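Uncharacterized aldehyde dehydrogenase AldY (Bacillus subtilis, PDB 4DNG) probably oxidises aldehydes to carboxylates with NAD(+) as cofactor and may contribute to protecting cells against stress from ethanol and related compounds. Local coordinates at residues L46-W60 against P166-P178. Sequence-based numbering, arbitrary orientation. Where two conformers were deposited one is given.
Sequences LEDAFDIAQKAQKEW and PAIALGNSVVHKP
Trp60, Gln57, Ala53 and Phe50 line one side of helix 43-60 and meet the end of helix 156-169 and strand 173-177. This is helix-on-sheet packing in the largely parallel alpha/beta sheet of what is, as in relatives, the Rossmann-like NAD-binding domain of the aldehyde dehydrogenase fold. The strand lies between strands 135-150 and 204-206, and the axis of segment 46-60 runs nearly antiparallel to strand 173-177, at 159°. Helix 156-169 ends in a Schellman motif with Gly171, at positive phi, as its C-prime residue. Two side chains of helix 43-60 bind backbone carbonyls at this turn. With CG anti to the backbone N (chi1 -171°), the Trp60 indole reaches across to Ile168. Its NE1 gives a hydrogen bond to Ile168 O (3.1 Å), in the carbonyl plane and on a lone pair. That oxygen also accepts from Gly171 N, so two donors hold it. Ile168 CG2 packs alongside the indole, 3.9 Å from both Trp60 NE1 and Trp60 CZ2. A leucine in place of Trp60 would probably leave Ile168 O without its indole donor and open a gap beside Ile168 CG2. Gln57 bends at chi2 (-81°), which brings its amide to the carbonyl of Gly171. NE2 of Gln57 bonds Gly171 O at 3.0 Å, fairly straight, with the oxygen near the amide plane. Farther along, Ser173 OG makes a weak hydrogen bond to Ala53 O, a carbonyl already used by Gln57 N within the helix. Beyond the serine the contact is apolar. Val175 lies over one face of the Phe50 ring in an off-centre CH-pi contact, its CB 4.0 Å from the ring centroid. The two valine methyls diverge: CG2 sits 3.8 Å from Ala53 CB, while CG1 meets Leu46 CD1 at 3.7 Å.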
# COMPACT_ATOMS: atom_id res chain seq x y z
N LEU A 46 17.85 -3.82 19.04
CA LEU A 46 16.86 -3.85 17.95
C LEU A 46 17.55 -3.63 16.61
O LEU A 46 17.33 -4.39 15.68
CB LEU A 46 15.74 -2.81 18.16
CG LEU A 46 14.57 -2.71 17.17
CD1 LEU A 46 13.77 -4.01 17.08
CD2 LEU A 46 13.66 -1.54 17.53
N GLU A 47 18.39 -2.60 16.54
CA GLU A 47 19.18 -2.38 15.33
C GLU A 47 20.07 -3.58 14.97
O GLU A 47 20.11 -3.96 13.81
CB GLU A 47 19.99 -1.09 15.40
CG GLU A 47 19.14 0.17 15.49
CD GLU A 47 19.79 1.27 16.32
OE1 GLU A 47 20.74 0.97 17.08
OE2 GLU A 47 19.36 2.43 16.24
N ASP A 48 20.75 -4.19 15.94
CA ASP A 48 21.45 -5.46 15.65
C ASP A 48 20.48 -6.47 15.00
O ASP A 48 20.79 -7.06 13.95
CB ASP A 48 22.05 -6.09 16.90
CG ASP A 48 23.19 -5.28 17.50
OD1 ASP A 48 23.69 -4.33 16.85
OD2 ASP A 48 23.59 -5.61 18.64
N ALA A 49 19.31 -6.63 15.60
CA ALA A 49 18.31 -7.60 15.17
C ALA A 49 17.84 -7.37 13.74
O ALA A 49 17.77 -8.31 12.95
CB ALA A 49 17.14 -7.59 16.13
N PHE A 50 17.51 -6.12 13.40
CA PHE A 50 17.25 -5.79 12.00
C PHE A 50 18.44 -6.12 11.07
O PHE A 50 18.24 -6.72 10.02
CB PHE A 50 16.81 -4.32 11.87
CG PHE A 50 15.34 -4.11 12.13
CD1 PHE A 50 14.38 -4.78 11.38
CD2 PHE A 50 14.91 -3.23 13.13
CE1 PHE A 50 13.02 -4.60 11.60
CE2 PHE A 50 13.55 -3.05 13.37
CZ PHE A 50 12.60 -3.73 12.60
N ASP A 51 19.65 -5.74 11.49
CA ASP A 51 20.89 -6.03 10.76
C ASP A 51 21.03 -7.56 10.56
O ASP A 51 21.24 -8.03 9.43
CB ASP A 51 22.06 -5.39 11.54
CG ASP A 51 23.44 -5.87 11.10
OD1 ASP A 51 23.60 -6.34 9.95
OD2 ASP A 51 24.38 -5.75 11.92
N ILE A 52 20.86 -8.31 11.65
CA ILE A 52 20.89 -9.77 11.61
C ILE A 52 19.79 -10.39 10.74
O ILE A 52 20.03 -11.38 10.04
CB ILE A 52 20.81 -10.33 13.04
CG1 ILE A 52 22.15 -10.17 13.75
CG2 ILE A 52 20.41 -11.79 13.01
CD1 ILE A 52 22.06 -10.29 15.26
N ALA A 53 18.58 -9.83 10.80
CA ALA A 53 17.48 -10.32 9.98
C ALA A 53 17.73 -10.12 8.47
O ALA A 53 17.38 -10.99 7.64
CB ALA A 53 16.17 -9.68 10.41
N GLN A 54 18.36 -8.99 8.12
CA GLN A 54 18.72 -8.70 6.72
C GLN A 54 19.70 -9.72 6.15
O GLN A 54 19.55 -10.17 5.00
CB GLN A 54 19.29 -7.30 6.57
CG GLN A 54 19.54 -6.91 5.12
CD GLN A 54 19.77 -5.42 4.97
OE1 GLN A 54 19.02 -4.73 4.25
NE2 GLN A 54 20.80 -4.91 5.65
N LYS A 55 20.70 -10.08 6.95
CA LYS A 55 21.66 -11.08 6.52
C LYS A 55 20.94 -12.41 6.28
O LYS A 55 20.93 -12.92 5.16
CB LYS A 55 22.83 -11.23 7.51
CG LYS A 55 23.80 -12.34 7.11
CD LYS A 55 25.12 -12.28 7.85
CE LYS A 55 26.22 -12.88 6.99
NZ LYS A 55 27.57 -12.45 7.43
N ALA A 56 20.28 -12.92 7.33
CA ALA A 56 19.64 -14.24 7.28
C ALA A 56 18.65 -14.40 6.13
O ALA A 56 18.53 -15.49 5.55
CB ALA A 56 19.00 -14.58 8.60
N GLN A 57 17.98 -13.31 5.78
CA GLN A 57 17.00 -13.30 4.70
C GLN A 57 17.63 -13.57 3.33
O GLN A 57 17.04 -14.27 2.51
CB GLN A 57 16.20 -11.99 4.72
CG GLN A 57 14.94 -12.00 3.87
CD GLN A 57 15.25 -11.75 2.40
OE1 GLN A 57 16.15 -10.97 2.06
NE2 GLN A 57 14.50 -12.42 1.52
N LYS A 58 18.84 -13.06 3.09
CA LYS A 58 19.52 -13.36 1.82
C LYS A 58 19.71 -14.86 1.63
O LYS A 58 19.58 -15.38 0.52
CB LYS A 58 20.87 -12.64 1.71
CG LYS A 58 20.83 -11.12 1.82
CD LYS A 58 20.06 -10.46 0.68
CE LYS A 58 20.46 -8.99 0.54
NZ LYS A 58 19.29 -8.10 0.36
N GLU A 59 20.02 -15.56 2.72
CA GLU A 59 20.19 -17.01 2.72
C GLU A 59 18.87 -17.78 2.74
O GLU A 59 18.75 -18.83 2.11
CB GLU A 59 21.06 -17.43 3.91
CG GLU A 59 22.37 -16.66 3.99
CD GLU A 59 23.27 -16.95 2.80
OE1 GLU A 59 23.68 -18.13 2.68
OE2 GLU A 59 23.54 -16.02 1.99
N TRP A 60 17.89 -17.25 3.46
CA TRP A 60 16.58 -17.90 3.60
C TRP A 60 15.82 -17.86 2.30
O TRP A 60 15.04 -18.78 1.99
CB TRP A 60 15.79 -17.27 4.74
CG TRP A 60 14.51 -17.98 5.10
CD1 TRP A 60 13.23 -17.44 5.16
CD2 TRP A 60 14.34 -19.40 5.46
NE1 TRP A 60 12.32 -18.39 5.52
CE2 TRP A 60 12.91 -19.59 5.71
CE3 TRP A 60 15.20 -20.50 5.58
CZ2 TRP A 60 12.38 -20.82 6.08
CZ3 TRP A 60 14.66 -21.74 5.96
CH2 TRP A 60 13.28 -21.90 6.20
N PRO A 166 3.15 -16.35 7.19
CA PRO A 166 3.35 -15.99 5.77
C PRO A 166 4.73 -15.40 5.46
O PRO A 166 5.35 -15.76 4.46
CB PRO A 166 2.26 -14.94 5.51
CG PRO A 166 1.64 -14.64 6.84
CD PRO A 166 1.88 -15.83 7.72
N ALA A 167 5.22 -14.53 6.33
CA ALA A 167 6.55 -13.95 6.16
C ALA A 167 7.59 -15.04 5.93
O ALA A 167 8.30 -15.05 4.92
CB ALA A 167 6.92 -13.13 7.37
N ILE A 168 7.68 -15.96 6.89
CA ILE A 168 8.64 -17.04 6.81
C ILE A 168 8.36 -18.00 5.64
O ILE A 168 9.29 -18.44 4.97
CB ILE A 168 8.74 -17.77 8.17
CG1 ILE A 168 9.47 -16.88 9.17
CG2 ILE A 168 9.40 -19.14 8.00
CD1 ILE A 168 9.23 -17.25 10.61
N ALA A 169 7.09 -18.28 5.38
CA ALA A 169 6.71 -19.13 4.26
C ALA A 169 7.25 -18.62 2.93
O ALA A 169 7.61 -19.41 2.06
CB ALA A 169 5.20 -19.23 4.18
N LEU A 170 7.31 -17.30 2.79
CA LEU A 170 7.62 -16.69 1.51
C LEU A 170 9.03 -16.11 1.48
O LEU A 170 9.33 -15.15 0.74
CB LEU A 170 6.54 -15.66 1.15
CG LEU A 170 5.15 -16.30 0.98
CD1 LEU A 170 4.03 -15.29 1.13
CD2 LEU A 170 5.05 -17.02 -0.36
N GLY A 171 9.89 -16.68 2.30
CA GLY A 171 11.32 -16.41 2.25
C GLY A 171 11.75 -15.11 2.88
O GLY A 171 12.86 -14.64 2.63
N ASN A 172 10.89 -14.53 3.69
CA ASN A 172 11.27 -13.32 4.41
C ASN A 172 11.87 -13.65 5.77
O ASN A 172 11.83 -14.80 6.21
CB ASN A 172 10.06 -12.40 4.60
CG ASN A 172 9.36 -12.10 3.29
OD1 ASN A 172 9.90 -11.38 2.45
ND2 ASN A 172 8.15 -12.66 3.12
N SER A 173 12.45 -12.65 6.40
CA SER A 173 12.84 -12.73 7.80
C SER A 173 11.98 -11.73 8.56
O SER A 173 11.24 -10.96 7.94
CB SER A 173 14.30 -12.36 7.96
OG SER A 173 14.46 -10.96 7.76
N VAL A 174 12.09 -11.72 9.88
CA VAL A 174 11.09 -11.05 10.71
C VAL A 174 11.73 -10.56 11.99
O VAL A 174 12.40 -11.32 12.70
CB VAL A 174 9.92 -12.01 11.08
CG1 VAL A 174 8.81 -11.33 11.90
CG2 VAL A 174 9.33 -12.63 9.82
N VAL A 175 11.51 -9.29 12.29
CA VAL A 175 11.75 -8.78 13.61
C VAL A 175 10.41 -8.46 14.24
O VAL A 175 9.64 -7.63 13.71
CB VAL A 175 12.64 -7.55 13.57
CG1 VAL A 175 12.74 -6.92 14.96
CG2 VAL A 175 13.98 -7.94 12.99
N HIS A 176 10.14 -9.13 15.36
CA HIS A 176 8.80 -9.15 15.95
C HIS A 176 8.79 -8.63 17.37
O HIS A 176 9.63 -9.05 18.19
CB HIS A 176 8.26 -10.56 15.94
CG HIS A 176 6.87 -10.67 16.46
ND1 HIS A 176 5.84 -9.99 15.92
CD2 HIS A 176 6.34 -11.41 17.51
CE1 HIS A 176 4.72 -10.26 16.60
NE2 HIS A 176 5.03 -11.14 17.57
N LYS A 177 7.84 -7.73 17.66
CA LYS A 177 7.69 -7.13 18.98
C LYS A 177 6.28 -7.24 19.56
O LYS A 177 5.39 -6.50 19.13
CB LYS A 177 8.11 -5.66 18.99
CG LYS A 177 8.10 -5.07 20.40
CD LYS A 177 7.94 -3.56 20.37
CE LYS A 177 7.61 -3.03 21.76
NZ LYS A 177 6.24 -3.44 22.18
N PRO A 178 6.08 -8.15 20.54
CA PRO A 178 4.77 -8.26 21.17
C PRO A 178 4.65 -7.20 22.22
O PRO A 178 5.62 -6.57 22.56
CB PRO A 178 4.82 -9.64 21.87
CG PRO A 178 6.27 -9.90 22.11
CD PRO A 178 6.98 -9.25 20.94